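Local coordinates for protein ATP-dependent helicase FUN30 (Saccharomyces cerevisiae S288c, PDB 5GN1) that remodels nucleosomes with energy from ATP hydrolysis, serving DNA end resection at double-strand breaks and heterochromatin organization, at residues N119-K124 with Y174-D179; L46-T51 with T301-I306; K109-P114 with K312-E317; L134-Y139 with P168-K173. All coordinates share one frame; numbering follows the deposited sequence.

Contact 1: residues N119-K124 with Y174-D179; sequences NIYNDK and YQLHND
Tyr121 and Ile120, just ahead of helix 123-133, meet Tyr174 and Leu176 of the irregular segment beyond helix 168-171, within the helical region inserted in sequence between strand 49-56 and the other strands of the RecA-like lobe. Tyr121 centres an inverse gamma turn (phi -85°, psi 69°), and the side chain leaves it with CG anti to the carbonyl carbon (chi1 -67°), a course that carries the phenol across to the partner segment. The polar component is one weak hydrogen bond, Tyr121 OH to Tyr174 O at 2.8 Å. A phenylalanine here would probably leave that carbonyl without its mate across the contact. Helices 123-133 and 157-166 also touch the ring, through Met129 and Leu160 among others, while Asp157 bonds the backbone N atoms of Ile120 and Tyr121. Of three apolar contacts, one sets Tyr121 CE2 4.3 Å from Tyr174 CB. The other two fall on Leu176 CD2, which lies oblique to the phenol, 3.8 Å from Tyr121 CE1, and stands 4.0 Å from Ile120 CG2.

Contact 2: residues L46-T51 with T301-I306; sequences LPPKHT and TKEVNI
Ile306, His50 and Glu303 bury the most surface where segment 46-51 pairs with 301-306. Ile306 lies on the sheet face shared with Lys49, Val304 and Thr51. Its CB is 3.9 Å from Thr51 CG2, the two side chains running side by side, and its CD1 sits 4.0 Å from Lys49 CB. The backbone of His50 joins the strands twice: its N donates to Val304 O at 2.9 Å, and its O accepts from Ile306 N at 2.8 Å with an N-H...O angle of 162°. A weak bond from Val304 N to Pro48 O starts the ladder.

On the other face, the imidazole of His50 offers NE2 to Glu303 OE1 at 3.0 Å, a weak bond. The oxygen arrives at the ring edge, near its plane, although the carboxylate itself is turned 59° from the imidazole. The extended Glu303 chain puts OE2 3.6 Å from Pro48 CG, so the proline flanks the acid. Asn305, also on this face, sends ND2 to His52, its main polar partner.

The short strand axes approach to 4.7 Å and run 14° apart. This is parallel pairing: strand 49-56 forms one edge of the sheet, next to strand 304-311, and such a parallel RecA-like sheet is the core of the C-terminal ATPase lobe in SNF2-family proteins.

Contact 3: residues K109-P114 with K312-E317; sequences KASLHP and KDSIEE
Leu112 packs closely against Glu316, at the point where the chain leaves helix 100-110 and faces the start of helix 315-322. Leu112 CD2 lies 3.2 Å from Glu316 OE2, the two side chains crossing at about a right angle. With CG set beside the backbone N (chi1 -69°) and the chain extended beyond it, Glu316 delivers its carboxylate against this surface. Its charge is met elsewhere: OE2 forms a salt bridge with Lys186 and OE1 bonds Thr311 N, which together hold the group in place and probably stabilise its ionised form in buried surroundings.

Helix 315-322 follows strand 304-311 of the RecA-like lobe, and Ser314 is its N-cap: OG accepts from Glu316 N at 3.0 Å and also bonds Thr311 O. With alanine in place of Ser314, Glu316 N would probably lose its cap and Thr311 O its hydroxyl partner.

The Ser111 side is looser, though still buried. Ser111 OG and Ser314 OG are 3.5 Å apart, and Ser111 OG takes Leu107 O of its own helix as its main partner. Ser111 CB is 3.8 Å from Glu316 CD, and Ile315 CG2 keeps a like distance from Ser111 OG. Just before the cap, the chain at Lys312 and Asp313 is exposed and makes no contact across the two segments.

Contact 4: residues L134-Y139 with P168-K173; sequences LDEPAY and PNTLSK
A one-turn helix, 168-171, and the turn leading into the weakly bonded helix 137-140 meet at the outer end of the helical region, with Glu136 set against Thr170. Their CA atoms are 6.7 Å apart, and the two side chains approach from opposite directions. The Glu136 chain bends at its second torsion (chi2 -93°), which brings the carboxylate up to the first turn of helix 168-171. The modelled distance from Glu136 OE2 to Thr170 OG1 is 2.3 Å, too short to be reliable; a hydrogen bond from the hydroxyl to the carboxylate is plausible, but the atom positions are doubtful. The approach of Glu136 OE2 to Asn169 C, 3.8 Å in the model, is as uncertain as the place of that oxygen.

The short helix is defined by Pro168 O, which accepts from Leu171 N at 3.0 Å and from Ser172 N at 2.7 Å. This turn carries Thr170 and Leu171 onto helix 123-133, where both side chains touch Ala132 and Leu171 also reaches Ile133. At the margin, exposed Asp135 makes only a distant approach to Thr170.

From the N terminus, the chain first enters contact 2 with 46-51, then passes helix 100-110 into the first segment of contact 3, and next into those of contacts 1 and 4. The closures begin with the innermost: 168-173 completes contact 4, and the adjoining 174-179 completes contact 1, so contact 4 is nested within contact 1. Both tie together the helical region. After most of the RecA-like lobe, 301-306 closes contact 2 and 312-317 closes contact 3. These two long loops cross, and each encloses contacts 1 and 4. Contact 2 joins sheet strands, while contact 3, nearer the chain centre, connects helix 100-110 to helix 315-322. Contacts 1 and 2 have centres about 42 Å apart.

Contact 1: residues N119-K124 with Y174-D179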
loop_
_atom_site.group_PDB
_atom_site.type_symbol
_atom_site.label_atom_id
_atom_site.label_comp_id
_atom_site.label_asym_id
_atom_site.label_seq_id
_atom_site.Cartn_x
_atom_site.Cartn_y
_atom_site.Cartn_z
ATOM N N ASN A 119 -1.576 -14.120 6.396
ATOM C CA ASN A 119 -1.943 -14.734 7.673
ATOM C C ASN A 119 -3.293 -15.407 7.781
ATOM O O ASN A 119 -3.436 -16.418 8.469
ATOM C CB ASN A 119 -2.009 -13.576 8.678
ATOM C CG ASN A 119 -0.661 -12.992 8.996
ATOM O OD1 ASN A 119 0.144 -13.576 9.733
ATOM N ND2 ASN A 119 -0.401 -11.819 8.448
ATOM N N ILE A 120 -4.280 -14.888 7.049
ATOM C CA ILE A 120 -5.602 -15.504 7.062
ATOM C C ILE A 120 -5.488 -16.791 6.258
ATOM O O ILE A 120 -5.947 -17.860 6.686
ATOM C CB ILE A 120 -6.650 -14.545 6.473
ATOM C CG1 ILE A 120 -6.802 -13.327 7.400
ATOM C CG2 ILE A 120 -7.977 -15.250 6.249
ATOM C CD1 ILE A 120 -7.652 -12.220 6.803
ATOM N N TYR A 121 -4.849 -16.713 5.090
ATOM C CA TYR A 121 -4.648 -17.878 4.230
ATOM C C TYR A 121 -3.391 -18.630 4.687
ATOM O O TYR A 121 -2.355 -18.644 4.025
ATOM C CB TYR A 121 -4.551 -17.442 2.772
ATOM C CG TYR A 121 -5.826 -16.877 2.179
ATOM C CD1 TYR A 121 -6.141 -15.526 2.306
ATOM C CD2 TYR A 121 -6.716 -17.692 1.489
ATOM C CE1 TYR A 121 -7.299 -15.001 1.764
ATOM C CE2 TYR A 121 -7.881 -17.179 0.944
ATOM C CZ TYR A 121 -8.169 -15.824 1.088
ATOM O OH TYR A 121 -9.322 -15.288 0.551
ATOM N N ASN A 122 -3.480 -19.240 5.857
ATOM C CA ASN A 122 -2.377 -19.938 6.482
ATOM C C ASN A 122 -2.002 -21.225 5.756
ATOM O O ASN A 122 -2.714 -21.662 4.915
ATOM C CB ASN A 122 -2.687 -20.231 7.929
ATOM C CG ASN A 122 -3.886 -21.122 8.077
ATOM O OD1 ASN A 122 -4.028 -22.078 7.379
ATOM N ND2 ASN A 122 -4.744 -20.782 8.970
ATOM N N ASP A 123 -0.865 -21.797 6.128
ATOM C CA ASP A 123 -0.378 -22.996 5.468
ATOM C C ASP A 123 -1.412 -24.060 5.301
ATOM O O ASP A 123 -1.455 -24.706 4.272
ATOM C CB ASP A 123 0.906 -23.493 6.097
ATOM C CG ASP A 123 2.098 -22.571 5.877
ATOM O OD1 ASP A 123 1.935 -21.551 5.189
ATOM O OD2 ASP A 123 3.198 -22.840 6.399
ATOM N N LYS A 124 -2.250 -24.246 6.317
ATOM C CA LYS A 124 -3.301 -25.255 6.268
ATOM C C LYS A 124 -4.365 -24.824 5.250
ATOM O O LYS A 124 -4.968 -25.662 4.578
ATOM C CB LYS A 124 -3.795 -25.581 7.680
ATOM C CG LYS A 124 -2.693 -25.962 8.654
ATOM C CD LYS A 124 -2.356 -27.441 8.554
ATOM C CE LYS A 124 -1.535 -27.902 9.748
ATOM N NZ LYS A 124 -0.956 -29.257 9.534
ATOM N N TYR A 174 -13.425 -19.818 -0.329
ATOM C CA TYR A 174 -12.287 -19.276 0.396
ATOM C C TYR A 174 -12.181 -17.756 0.299
ATOM O O TYR A 174 -11.327 -17.174 0.977
ATOM C CB TYR A 174 -10.986 -19.918 -0.109
ATOM C CG TYR A 174 -10.958 -21.418 0.060
ATOM C CD1 TYR A 174 -10.591 -21.995 1.273
ATOM C CD2 TYR A 174 -11.298 -22.261 -0.993
ATOM C CE1 TYR A 174 -10.564 -23.372 1.434
ATOM C CE2 TYR A 174 -11.278 -23.634 -0.843
ATOM C CZ TYR A 174 -10.911 -24.185 0.372
ATOM O OH TYR A 174 -10.886 -25.551 0.523
ATOM N N GLN A 175 -13.019 -17.107 -0.516
ATOM C CA GLN A 175 -13.026 -15.651 -0.611
ATOM C C GLN A 175 -13.215 -15.009 0.759
ATOM O O GLN A 175 -13.881 -15.553 1.641
ATOM C CB GLN A 175 -14.152 -15.170 -1.516
ATOM C CG GLN A 175 -14.052 -15.559 -2.955
ATOM C CD GLN A 175 -15.169 -14.947 -3.776
ATOM O OE1 GLN A 175 -15.999 -14.191 -3.254
ATOM N NE2 GLN A 175 -15.189 -15.253 -5.068
ATOM N N LEU A 176 -12.631 -13.829 0.926
ATOM C CA LEU A 176 -12.936 -13.019 2.096
ATOM C C LEU A 176 -14.327 -12.411 1.949
ATOM O O LEU A 176 -14.686 -11.903 0.883
ATOM C CB LEU A 176 -11.886 -11.924 2.267
ATOM C CG LEU A 176 -10.434 -12.401 2.335
ATOM C CD1 LEU A 176 -9.483 -11.209 2.418
ATOM C CD2 LEU A 176 -10.219 -13.351 3.520
ATOM N N HIS A 177 -15.128 -12.471 3.024
ATOM C CA HIS A 177 -16.469 -11.900 2.962
ATOM C C HIS A 177 -16.898 -11.335 4.306
ATOM O O HIS A 177 -18.096 -11.285 4.605
ATOM C CB HIS A 177 -17.491 -12.937 2.461
ATOM C CG HIS A 177 -17.596 -14.152 3.326
ATOM N ND1 HIS A 177 -16.853 -15.290 3.104
ATOM C CD2 HIS A 177 -18.354 -14.403 4.420
ATOM C CE1 HIS A 177 -17.152 -16.194 4.020
ATOM N NE2 HIS A 177 -18.057 -15.679 4.835
ATOM N N ASN A 178 -15.944 -10.880 5.109
ATOM C CA ASN A 178 -16.242 -10.277 6.390
ATOM C C ASN A 178 -15.593 -8.902 6.508
ATOM O O ASN A 178 -15.149 -8.504 7.581
ATOM C CB ASN A 178 -15.788 -11.183 7.526
ATOM C CG ASN A 178 -16.699 -11.104 8.712
ATOM O OD1 ASN A 178 -17.690 -11.829 8.785
ATOM N ND2 ASN A 178 -16.388 -10.213 9.650
ATOM N N ASP A 179 -15.525 -8.154 5.400
ATOM C CA ASP A 179 -15.033 -6.773 5.424
ATOM C C ASP A 179 -13.617 -6.671 5.988
ATOM O O ASP A 179 -13.261 -5.670 6.616
ATOM C CB ASP A 179 -15.980 -5.865 6.212
ATOM C CG ASP A 179 -17.185 -5.450 5.412
ATOM O OD1 ASP A 179 -17.351 -5.947 4.285
ATOM O OD2 ASP A 179 -17.970 -4.622 5.914
#

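Contact 2: residues L46-T51 with T301-I306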
loop_
_atom_site.group_PDB
_atom_site.type_symbol
_atom_site.label_atom_id
_atom_site.label_comp_id
_atom_site.label_asym_id
_atom_site.label_seq_id
_atom_site.Cartn_x
_atom_site.Cartn_y
_atom_site.Cartn_z
ATOM N N LEU A 46 -2.935 31.591 -8.209
ATOM C CA LEU A 46 -3.077 30.245 -7.664
ATOM C C LEU A 46 -3.346 30.320 -6.164
ATOM O O LEU A 46 -2.482 30.786 -5.413
ATOM C CB LEU A 46 -1.818 29.436 -7.944
ATOM C CG LEU A 46 -1.778 27.965 -7.533
ATOM C CD1 LEU A 46 -2.955 27.191 -8.100
ATOM C CD2 LEU A 46 -0.465 27.357 -8.007
ATOM N N PRO A 47 -4.509 29.884 -5.692
ATOM C CA PRO A 47 -4.794 29.938 -4.257
ATOM C C PRO A 47 -3.817 29.070 -3.487
ATOM O O PRO A 47 -3.212 28.148 -4.057
ATOM C CB PRO A 47 -6.224 29.388 -4.153
ATOM C CG PRO A 47 -6.763 29.408 -5.571
ATOM C CD PRO A 47 -5.580 29.212 -6.447
ATOM N N PRO A 48 -3.643 29.322 -2.192
ATOM C CA PRO A 48 -2.642 28.570 -1.424
ATOM C C PRO A 48 -3.039 27.118 -1.213
ATOM O O PRO A 48 -4.219 26.762 -1.195
ATOM C CB PRO A 48 -2.584 29.321 -0.088
ATOM C CG PRO A 48 -3.903 30.016 0.021
ATOM C CD PRO A 48 -4.263 30.396 -1.393
ATOM N N LYS A 49 -2.021 26.278 -1.053
ATOM C CA LYS A 49 -2.184 24.914 -0.581
ATOM C C LYS A 49 -1.785 24.822 0.892
ATOM O O LYS A 49 -1.047 25.663 1.413
ATOM C CB LYS A 49 -1.354 23.952 -1.429
ATOM C CG LYS A 49 0.153 24.073 -1.276
ATOM C CD LYS A 49 0.841 23.091 -2.211
ATOM C CE LYS A 49 2.338 23.007 -1.987
ATOM N NZ LYS A 49 2.976 22.282 -3.138
ATOM N N HIS A 50 -2.322 23.810 1.571
ATOM C CA HIS A 50 -2.019 23.559 2.976
ATOM C C HIS A 50 -1.799 22.062 3.182
ATOM O O HIS A 50 -2.644 21.250 2.792
ATOM C CB HIS A 50 -3.143 24.060 3.889
ATOM C CG HIS A 50 -3.485 25.513 3.710
ATOM N ND1 HIS A 50 -2.682 26.535 4.176
ATOM C CD2 HIS A 50 -4.560 26.112 3.142
ATOM C CE1 HIS A 50 -3.243 27.699 3.893
ATOM N NE2 HIS A 50 -4.382 27.471 3.263
ATOM N N THR A 51 -0.672 21.694 3.796
ATOM C CA THR A 51 -0.348 20.296 4.052
ATOM C C THR A 51 -0.515 19.968 5.529
ATOM O O THR A 51 -0.173 20.774 6.397
ATOM C CB THR A 51 1.077 19.969 3.584
ATOM O OG1 THR A 51 2.014 20.846 4.222
ATOM C CG2 THR A 51 1.177 20.159 2.083
ATOM N N THR A 301 -9.227 26.751 -8.610
ATOM C CA THR A 301 -9.911 27.919 -8.081
ATOM C C THR A 301 -10.102 27.877 -6.574
ATOM O O THR A 301 -10.527 28.878 -5.996
ATOM C CB THR A 301 -11.288 28.092 -8.743
ATOM O OG1 THR A 301 -12.135 27.001 -8.374
ATOM C CG2 THR A 301 -11.160 28.129 -10.258
ATOM N N LYS A 302 -9.819 26.759 -5.924
ATOM C CA LYS A 302 -10.000 26.654 -4.489
ATOM C C LYS A 302 -8.659 26.388 -3.820
ATOM O O LYS A 302 -7.692 25.977 -4.469
ATOM C CB LYS A 302 -10.999 25.544 -4.156
ATOM C CG LYS A 302 -12.341 25.723 -4.841
ATOM C CD LYS A 302 -13.283 24.590 -4.480
ATOM C CE LYS A 302 -14.629 24.726 -5.196
ATOM N NZ LYS A 302 -15.512 23.578 -4.865
ATOM N N GLU A 303 -8.601 26.642 -2.508
ATOM C CA GLU A 303 -7.440 26.220 -1.736
ATOM C C GLU A 303 -7.391 24.697 -1.705
ATOM O O GLU A 303 -8.428 24.036 -1.612
ATOM C CB GLU A 303 -7.497 26.792 -0.314
ATOM C CG GLU A 303 -7.221 28.306 -0.262
ATOM C CD GLU A 303 -7.199 28.885 1.154
ATOM O OE1 GLU A 303 -7.102 28.121 2.141
ATOM O OE2 GLU A 303 -7.266 30.127 1.277
ATOM N N VAL A 304 -6.187 24.136 -1.812
ATOM C CA VAL A 304 -5.994 22.688 -1.862
ATOM C C VAL A 304 -5.473 22.217 -0.513
ATOM O O VAL A 304 -4.476 22.745 -0.001
ATOM C CB VAL A 304 -5.040 22.288 -3.002
ATOM C CG1 VAL A 304 -4.588 20.810 -2.871
ATOM C CG2 VAL A 304 -5.707 22.540 -4.348
ATOM N N ASN A 305 -6.145 21.229 0.069
ATOM C CA ASN A 305 -5.759 20.674 1.355
ATOM C C ASN A 305 -5.174 19.286 1.151
ATOM O O ASN A 305 -5.799 18.429 0.520
ATOM C CB ASN A 305 -6.944 20.625 2.308
ATOM C CG ASN A 305 -7.239 21.979 2.924
ATOM O OD1 ASN A 305 -8.120 22.712 2.460
ATOM N ND2 ASN A 305 -6.490 22.326 3.963
ATOM N N ILE A 306 -3.978 19.072 1.684
ATOM C CA ILE A 306 -3.223 17.841 1.472
ATOM C C ILE A 306 -2.979 17.197 2.828
ATOM O O ILE A 306 -2.495 17.855 3.752
ATOM C CB ILE A 306 -1.900 18.122 0.736
ATOM C CG1 ILE A 306 -2.177 18.724 -0.640
ATOM C CG2 ILE A 306 -1.054 16.856 0.613
ATOM C CD1 ILE A 306 -1.395 19.949 -0.900
HETATM O O HOH W 1 -4.704 25.743 -4.450
#

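Contact 3: residues K109-P114 with K312-E317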
loop_
_atom_site.group_PDB
_atom_site.type_symbol
_atom_site.label_atom_id
_atom_site.label_comp_id
_atom_site.label_asym_id
_atom_site.label_seq_id
_atom_site.Cartn_x
_atom_site.Cartn_y
_atom_site.Cartn_z
ATOM N N LYS A 109 4.812 -1.991 4.878
ATOM C CA LYS A 109 3.535 -2.616 4.547
ATOM C C LYS A 109 2.689 -2.882 5.786
ATOM O O LYS A 109 1.463 -2.727 5.757
ATOM C CB LYS A 109 3.785 -3.917 3.779
ATOM C CG LYS A 109 4.323 -3.674 2.387
ATOM C CD LYS A 109 4.749 -4.985 1.727
ATOM C CE LYS A 109 5.008 -4.775 0.242
ATOM N NZ LYS A 109 5.484 -6.045 -0.372
ATOM N N ALA A 110 3.316 -3.310 6.884
ATOM C CA ALA A 110 2.546 -3.570 8.098
ATOM C C ALA A 110 1.938 -2.285 8.663
ATOM O O ALA A 110 0.853 -2.321 9.249
ATOM C CB ALA A 110 3.434 -4.267 9.144
ATOM N N SER A 111 2.607 -1.146 8.481
ATOM C CA SER A 111 2.023 0.141 8.851
ATOM C C SER A 111 0.803 0.511 8.004
ATOM O O SER A 111 0.064 1.428 8.379
ATOM C CB SER A 111 3.068 1.250 8.707
ATOM O OG SER A 111 4.284 0.926 9.365
ATOM N N LEU A 112 0.597 -0.147 6.858
ATOM C CA LEU A 112 -0.473 0.186 5.916
ATOM C C LEU A 112 -1.695 -0.710 6.051
ATOM O O LEU A 112 -2.816 -0.207 6.199
ATOM C CB LEU A 112 0.052 0.111 4.474
ATOM C CG LEU A 112 1.196 1.073 4.212
ATOM C CD1 LEU A 112 1.755 0.936 2.785
ATOM C CD2 LEU A 112 0.733 2.498 4.518
ATOM N N HIS A 113 -1.513 -2.034 5.963
ATOM C CA HIS A 113 -2.657 -2.930 5.891
ATOM C C HIS A 113 -2.280 -4.392 6.114
ATOM O O HIS A 113 -1.345 -4.899 5.478
ATOM C CB HIS A 113 -3.352 -2.786 4.531
ATOM C CG HIS A 113 -4.805 -3.109 4.584
ATOM N ND1 HIS A 113 -5.269 -4.379 4.843
ATOM C CD2 HIS A 113 -5.899 -2.324 4.445
ATOM C CE1 HIS A 113 -6.590 -4.365 4.861
ATOM N NE2 HIS A 113 -6.996 -3.129 4.631
ATOM N N PRO A 114 -2.980 -5.092 7.015
ATOM C CA PRO A 114 -2.716 -6.531 7.214
ATOM C C PRO A 114 -2.830 -7.361 5.958
ATOM O O PRO A 114 -2.132 -8.379 5.838
ATOM C CB PRO A 114 -3.789 -6.946 8.229
ATOM C CG PRO A 114 -4.065 -5.695 9.017
ATOM C CD PRO A 114 -3.883 -4.539 8.041
ATOM N N LYS A 312 1.450 6.012 13.806
ATOM C CA LYS A 312 2.269 6.315 14.971
ATOM C C LYS A 312 2.945 5.051 15.486
ATOM O O LYS A 312 2.408 3.945 15.370
ATOM C CB LYS A 312 1.412 6.916 16.088
ATOM C CG LYS A 312 1.629 8.399 16.352
ATOM C CD LYS A 312 0.623 8.891 17.401
ATOM C CE LYS A 312 1.144 10.092 18.169
ATOM N NZ LYS A 312 0.288 10.383 19.360
ATOM N N ASP A 313 4.131 5.230 16.078
ATOM C CA ASP A 313 4.896 4.114 16.646
ATOM C C ASP A 313 5.289 3.131 15.544
ATOM O O ASP A 313 5.216 1.912 15.708
ATOM C CB ASP A 313 4.104 3.424 17.764
ATOM C CG ASP A 313 4.946 2.434 18.592
ATOM O OD1 ASP A 313 6.194 2.579 18.667
ATOM O OD2 ASP A 313 4.332 1.505 19.174
ATOM N N SER A 314 5.679 3.673 14.390
ATOM C CA SER A 314 5.985 2.860 13.227
ATOM C C SER A 314 7.110 3.516 12.448
ATOM O O SER A 314 7.432 4.692 12.638
ATOM C CB SER A 314 4.763 2.680 12.320
ATOM O OG SER A 314 4.716 3.718 11.355
ATOM N N ILE A 315 7.676 2.735 11.526
ATOM C CA ILE A 315 8.730 3.204 10.639
ATOM C C ILE A 315 8.318 4.438 9.842
ATOM O O ILE A 315 9.179 5.193 9.381
ATOM C CB ILE A 315 9.130 2.048 9.708
ATOM C CG1 ILE A 315 10.355 2.421 8.875
ATOM C CG2 ILE A 315 7.947 1.652 8.840
ATOM C CD1 ILE A 315 10.965 1.242 8.163
ATOM N N GLU A 316 7.011 4.663 9.663
ATOM C CA GLU A 316 6.564 5.834 8.908
ATOM C C GLU A 316 6.965 7.129 9.603
ATOM O O GLU A 316 7.229 8.134 8.940
ATOM C CB GLU A 316 5.049 5.784 8.702
ATOM C CG GLU A 316 4.607 4.662 7.743
ATOM C CD GLU A 316 3.144 4.787 7.304
ATOM O OE1 GLU A 316 2.331 5.346 8.068
ATOM O OE2 GLU A 316 2.823 4.342 6.180
ATOM N N GLU A 317 7.017 7.120 10.938
ATOM C CA GLU A 317 7.539 8.276 11.660
ATOM C C GLU A 317 9.005 8.523 11.317
ATOM O O GLU A 317 9.405 9.666 11.074
ATOM C CB GLU A 317 7.342 8.083 13.166
ATOM C CG GLU A 317 5.874 8.097 13.582
ATOM C CD GLU A 317 5.665 8.078 15.094
ATOM O OE1 GLU A 317 5.828 7.010 15.724
ATOM O OE2 GLU A 317 5.355 9.148 15.656
#

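Contact 4: residues L134-Y139 with P168-K173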
loop_
_atom_site.group_PDB
_atom_site.type_symbol
_atom_site.label_atom_id
_atom_site.label_comp_id
_atom_site.label_asym_id
_atom_site.label_seq_id
_atom_site.Cartn_x
_atom_site.Cartn_y
_atom_site.Cartn_z
ATOM N N LEU A 134 -7.133 -27.481 -8.937
ATOM C CA LEU A 134 -6.872 -28.307 -10.118
ATOM C C LEU A 134 -8.104 -28.565 -10.998
ATOM O O LEU A 134 -8.042 -28.585 -12.201
ATOM C CB LEU A 134 -6.326 -29.662 -9.689
ATOM C CG LEU A 134 -5.012 -29.575 -8.922
ATOM C CD1 LEU A 134 -4.801 -30.561 -7.801
ATOM C CD2 LEU A 134 -3.851 -29.662 -9.875
ATOM N N ASP A 135 -9.252 -28.627 -10.386
ATOM C CA ASP A 135 -10.464 -28.938 -11.067
ATOM C C ASP A 135 -10.827 -27.812 -12.020
ATOM O O ASP A 135 -11.754 -27.916 -12.781
ATOM C CB ASP A 135 -11.522 -29.341 -10.048
ATOM C CG ASP A 135 -11.106 -30.586 -9.267
ATOM O OD1 ASP A 135 -10.708 -31.562 -9.893
ATOM O OD2 ASP A 135 -11.179 -30.617 -8.031
ATOM N N GLU A 136 -10.056 -26.731 -12.032
ATOM C CA GLU A 136 -10.350 -25.628 -12.964
ATOM C C GLU A 136 -9.777 -25.992 -14.328
ATOM O O GLU A 136 -8.806 -26.709 -14.385
ATOM C CB GLU A 136 -9.815 -24.305 -12.462
ATOM C CG GLU A 136 -10.412 -23.856 -11.138
ATOM C CD GLU A 136 -11.620 -22.955 -11.253
ATOM O OE1 GLU A 136 -11.994 -22.540 -12.355
ATOM O OE2 GLU A 136 -12.199 -22.661 -10.197
ATOM N N PRO A 137 -10.371 -25.550 -15.426
ATOM C CA PRO A 137 -9.792 -26.051 -16.697
ATOM C C PRO A 137 -8.362 -25.671 -16.994
ATOM O O PRO A 137 -7.578 -26.568 -17.231
ATOM C CB PRO A 137 -10.671 -25.402 -17.775
ATOM C CG PRO A 137 -11.145 -24.163 -17.163
ATOM C CD PRO A 137 -11.530 -24.639 -15.804
ATOM N N ALA A 138 -7.988 -24.403 -16.909
ATOM C CA ALA A 138 -6.574 -24.127 -17.139
ATOM C C ALA A 138 -5.637 -25.026 -16.334
ATOM O O ALA A 138 -4.428 -25.026 -16.601
ATOM C CB ALA A 138 -6.280 -22.657 -16.824
ATOM N N TYR A 139 -6.145 -25.753 -15.360
ATOM C CA TYR A 139 -5.306 -26.577 -14.501
ATOM C C TYR A 139 -5.649 -28.046 -14.390
ATOM O O TYR A 139 -4.999 -28.759 -13.657
ATOM C CB TYR A 139 -5.390 -25.987 -13.076
ATOM C CG TYR A 139 -4.534 -24.770 -12.891
ATOM C CD1 TYR A 139 -4.996 -23.536 -13.221
ATOM C CD2 TYR A 139 -3.242 -24.887 -12.454
ATOM C CE1 TYR A 139 -4.200 -22.441 -13.090
ATOM C CE2 TYR A 139 -2.434 -23.799 -12.332
ATOM C CZ TYR A 139 -2.925 -22.581 -12.649
ATOM O OH TYR A 139 -2.129 -21.480 -12.527
ATOM N N PRO A 168 -13.959 -18.669 -9.236
ATOM C CA PRO A 168 -14.983 -18.907 -8.197
ATOM C C PRO A 168 -15.372 -20.368 -8.037
ATOM O O PRO A 168 -15.409 -20.873 -6.905
ATOM C CB PRO A 168 -16.167 -18.047 -8.671
ATOM C CG PRO A 168 -15.574 -17.037 -9.577
ATOM C CD PRO A 168 -14.440 -17.729 -10.262
ATOM N N ASN A 169 -15.626 -21.072 -9.147
ATOM C CA ASN A 169 -16.206 -22.410 -9.092
ATOM C C ASN A 169 -15.399 -23.362 -8.225
ATOM O O ASN A 169 -15.948 -24.356 -7.740
ATOM C CB ASN A 169 -16.350 -22.982 -10.506
ATOM C CG ASN A 169 -16.813 -21.939 -11.522
ATOM O OD1 ASN A 169 -16.323 -21.901 -12.665
ATOM N ND2 ASN A 169 -17.756 -21.077 -11.108
ATOM N N THR A 170 -14.121 -23.074 -7.994
ATOM C CA THR A 170 -13.303 -23.929 -7.151
ATOM C C THR A 170 -12.868 -23.270 -5.850
ATOM O O THR A 170 -12.543 -23.981 -4.891
ATOM C CB THR A 170 -12.057 -24.387 -7.921
ATOM O OG1 THR A 170 -12.444 -24.787 -9.239
ATOM C CG2 THR A 170 -11.432 -25.563 -7.242
ATOM N N LEU A 171 -12.869 -21.944 -5.780
ATOM C CA LEU A 171 -12.275 -21.265 -4.646
ATOM C C LEU A 171 -13.179 -20.236 -3.985
ATOM O O LEU A 171 -12.781 -19.673 -2.963
ATOM C CB LEU A 171 -10.961 -20.589 -5.070
ATOM C CG LEU A 171 -9.949 -21.514 -5.749
ATOM C CD1 LEU A 171 -8.730 -20.727 -6.220
ATOM C CD2 LEU A 171 -9.542 -22.621 -4.804
ATOM N N SER A 172 -14.375 -19.983 -4.523
ATOM C CA SER A 172 -15.219 -18.921 -3.981
ATOM C C SER A 172 -15.496 -19.110 -2.497
ATOM O O SER A 172 -15.727 -18.127 -1.784
ATOM C CB SER A 172 -16.545 -18.852 -4.730
ATOM O OG SER A 172 -17.421 -19.831 -4.210
ATOM N N LYS A 173 -15.493 -20.353 -2.013
ATOM C CA LYS A 173 -15.733 -20.587 -0.595
ATOM C C LYS A 173 -14.585 -20.088 0.269
ATOM O O LYS A 173 -14.757 -19.941 1.482
ATOM C CB LYS A 173 -15.994 -22.081 -0.330
ATOM C CG LYS A 173 -14.771 -22.977 -0.143
ATOM C CD LYS A 173 -15.207 -24.288 0.523
ATOM C CE LYS A 173 -14.520 -25.516 -0.050
ATOM N NZ LYS A 173 -14.544 -26.673 0.896
#